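Local structure of monomethylamine methyltransferase MtmB1 (Methanosarcina barkeri, 1NTH) at residues D138-M141 against P142-S146. The protein catalyses transfer of the methyl group from monomethylamine to the corrinoid cofactor of its partner protein MtmC, a step of methanogenesis from methylamine. Numbering follows the deposited sequence.
Sequences DVFM and PVHMS
Phe140 O takes two N-H groups from His144, and the side chain gives the stronger one. ND1 of His144 lies 2.7 Å from Phe140 O with an N-H...O angle of 175°, and the oxygen sits almost exactly in the imidazole plane; the backbone N of His144 reaches the same oxygen only weakly, at 3.3 Å. NE2 of His144 is hydrogen-bonded to Gly159 N, a backbone amide and so a donor, which makes NE2 the acceptor and fits a ring protonated at ND1. Bonds at both nitrogens fix the rotation of the imidazole. With CG anti to the carbonyl carbon (chi1 -72°), the ring of His144 folds back along the helix toward Phe140, and its CE1 edge points at one face of the phenyl ring. CE1 of His144 lies 3.4 Å from Phe140 CZ, offset toward the rim of the phenyl ring, and the planes meet at 52°, a tilted edge-to-face pair. Ile187 of helix 174-193 touches both rings.

Two backbone bonds flank this pair: Val143 N to Val139 O at 2.9 Å and Met145 N to Met141 O at 2.8 Å. The first of these residue pairs also touches through its side chains: CG2 of Val139 and CG2 of Val143 meet at 4.0 Å, on the side where Phe425 and Gln426 of helix 425-428 pack. Pro142, which has no N-H to give, falls in the first turn, where no i-to-i-4 donor is required. Farther on, Ser146 OG donates to Val143 O at 2.6 Å and also bonds Gly380 N. Met141 and Met145 face a second subunit, packing on its Leu186 and Arg165. Together these contacts mark the N-terminal turns of an alpha-helix, with Val139 as N-cap and proline early, in a short helix packed against helix 174-193 of this TIM-barrel protein.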
ATOM      1  N   ASP A 138     -17.788  21.039 -17.488  1.00 22.14           N
ATOM      2  CA  ASP A 138     -16.609  21.453 -18.245  1.00 24.02           C
ATOM      3  C   ASP A 138     -15.608  22.350 -17.522  1.00 23.54           C
ATOM      4  O   ASP A 138     -14.517  22.593 -18.033  1.00 24.19           O
ATOM      5  CB  ASP A 138     -17.005  22.093 -19.583  1.00 26.21           C
ATOM      6  CG  ASP A 138     -17.931  23.281 -19.425  1.00 30.29           C
ATOM      7  OD1 ASP A 138     -17.970  23.889 -18.335  1.00 30.54           O
ATOM      8  OD2 ASP A 138     -18.615  23.619 -20.415  1.00 33.86           O
ATOM      9  N   VAL A 139     -15.966  22.850 -16.344  1.00 21.47           N
ATOM     10  CA  VAL A 139     -15.036  23.684 -15.584  1.00 20.03           C
ATOM     11  C   VAL A 139     -14.911  23.176 -14.155  1.00 18.65           C
ATOM     12  O   VAL A 139     -14.439  23.893 -13.272  1.00 18.61           O
ATOM     13  CB  VAL A 139     -15.482  25.167 -15.537  1.00 20.27           C
ATOM     14  CG1 VAL A 139     -15.393  25.781 -16.928  1.00 22.21           C
ATOM     15  CG2 VAL A 139     -16.892  25.277 -14.982  1.00 21.57           C
ATOM     16  N   PHE A 140     -15.314  21.929 -13.927  1.00 18.68           N
ATOM     17  CA  PHE A 140     -15.248  21.376 -12.580  1.00 17.52           C
ATOM     18  C   PHE A 140     -13.831  21.417 -12.012  1.00 17.78           C
ATOM     19  O   PHE A 140     -13.627  21.857 -10.881  1.00 17.49           O
ATOM     20  CB  PHE A 140     -15.786  19.942 -12.551  1.00 16.69           C
ATOM     21  CG  PHE A 140     -16.312  19.530 -11.209  1.00 17.58           C
ATOM     22  CD1 PHE A 140     -17.466  20.115 -10.693  1.00 16.16           C
ATOM     23  CD2 PHE A 140     -15.641  18.580 -10.442  1.00 16.70           C
ATOM     24  CE1 PHE A 140     -17.943  19.763  -9.433  1.00 16.90           C
ATOM     25  CE2 PHE A 140     -16.109  18.222  -9.182  1.00 16.33           C
ATOM     26  CZ  PHE A 140     -17.262  18.812  -8.674  1.00 15.96           C
ATOM     27  N   MET A 141     -12.847  20.972 -12.785  1.00 18.53           N
ATOM     28  CA  MET A 141     -11.479  20.998 -12.284  1.00 18.52           C
ATOM     29  C   MET A 141     -10.927  22.418 -12.138  1.00 18.96           C
ATOM     30  O   MET A 141     -10.385  22.766 -11.093  1.00 17.77           O
ATOM     31  CB  MET A 141     -10.566  20.134 -13.162  1.00 20.21           C
ATOM     32  CG  MET A 141     -10.760  18.641 -12.908  1.00 21.92           C
ATOM     33  SD  MET A 141      -9.529  17.588 -13.701  1.00 24.54           S
ATOM     34  CE  MET A 141      -8.061  18.118 -12.864  1.00 26.84           C
ATOM     35  N   PRO A 142     -11.073  23.265 -13.175  1.00 17.87           N
ATOM     36  CA  PRO A 142     -10.563  24.637 -13.072  1.00 18.93           C
ATOM     37  C   PRO A 142     -11.119  25.384 -11.858  1.00 16.89           C
ATOM     38  O   PRO A 142     -10.382  26.057 -11.143  1.00 18.74           O
ATOM     39  CB  PRO A 142     -11.015  25.270 -14.386  1.00 19.79           C
ATOM     40  CG  PRO A 142     -10.952  24.124 -15.334  1.00 22.37           C
ATOM     41  CD  PRO A 142     -11.556  22.988 -14.538  1.00 20.04           C
ATOM     42  N   VAL A 143     -12.425  25.275 -11.631  1.00 16.41           N
ATOM     43  CA  VAL A 143     -13.033  25.954 -10.496  1.00 16.08           C
ATOM     44  C   VAL A 143     -12.399  25.518  -9.180  1.00 15.52           C
ATOM     45  O   VAL A 143     -12.068  26.351  -8.337  1.00 15.60           O
ATOM     46  CB  VAL A 143     -14.554  25.696 -10.434  1.00 16.56           C
ATOM     47  CG1 VAL A 143     -15.112  26.163  -9.099  1.00 17.10           C
ATOM     48  CG2 VAL A 143     -15.247  26.440 -11.575  1.00 18.25           C
ATOM     49  N   HIS A 144     -12.226  24.217  -8.991  1.00 15.73           N
ATOM     50  CA  HIS A 144     -11.627  23.767  -7.745  1.00 15.91           C
ATOM     51  C   HIS A 144     -10.154  24.138  -7.678  1.00 16.07           C
ATOM     52  O   HIS A 144      -9.622  24.395  -6.596  1.00 16.58           O
ATOM     53  CB  HIS A 144     -11.835  22.266  -7.555  1.00 16.18           C
ATOM     54  CG  HIS A 144     -13.252  21.905  -7.233  1.00 14.78           C
ATOM     55  ND1 HIS A 144     -14.216  21.741  -8.203  1.00 16.02           N
ATOM     56  CD2 HIS A 144     -13.881  21.754  -6.044  1.00 14.62           C
ATOM     57  CE1 HIS A 144     -15.382  21.505  -7.624  1.00 14.02           C
ATOM     58  NE2 HIS A 144     -15.206  21.508  -6.316  1.00 14.11           N
ATOM     59  N   MET A 145      -9.498  24.190  -8.832  1.00 16.79           N
ATOM     60  CA  MET A 145      -8.092  24.570  -8.859  1.00 17.21           C
ATOM     61  C   MET A 145      -7.936  25.996  -8.344  1.00 17.43           C
ATOM     62  O   MET A 145      -6.909  26.340  -7.763  1.00 16.99           O
ATOM     63  CB  MET A 145      -7.518  24.445 -10.275  0.60 18.51           C
ATOM     64  CG  MET A 145      -6.020  24.171 -10.291  0.60 19.36           C
ATOM     65  SD  MET A 145      -5.293  24.098 -11.941  0.60 22.44           S
ATOM     66  CE  MET A 145      -6.294  22.834 -12.719  0.60 24.62           C
ATOM     67  N   SER A 146      -8.949  26.831  -8.559  1.00 17.16           N
ATOM     68  CA  SER A 146      -8.864  28.217  -8.112  1.00 17.77           C
ATOM     69  C   SER A 146      -8.738  28.320  -6.595  1.00 16.96           C
ATOM     70  O   SER A 146      -8.327  29.355  -6.074  1.00 18.23           O
ATOM     71  CB  SER A 146     -10.066  29.038  -8.606  1.00 17.75           C
ATOM     72  OG  SER A 146     -11.241  28.786  -7.854  1.00 18.37           O
TER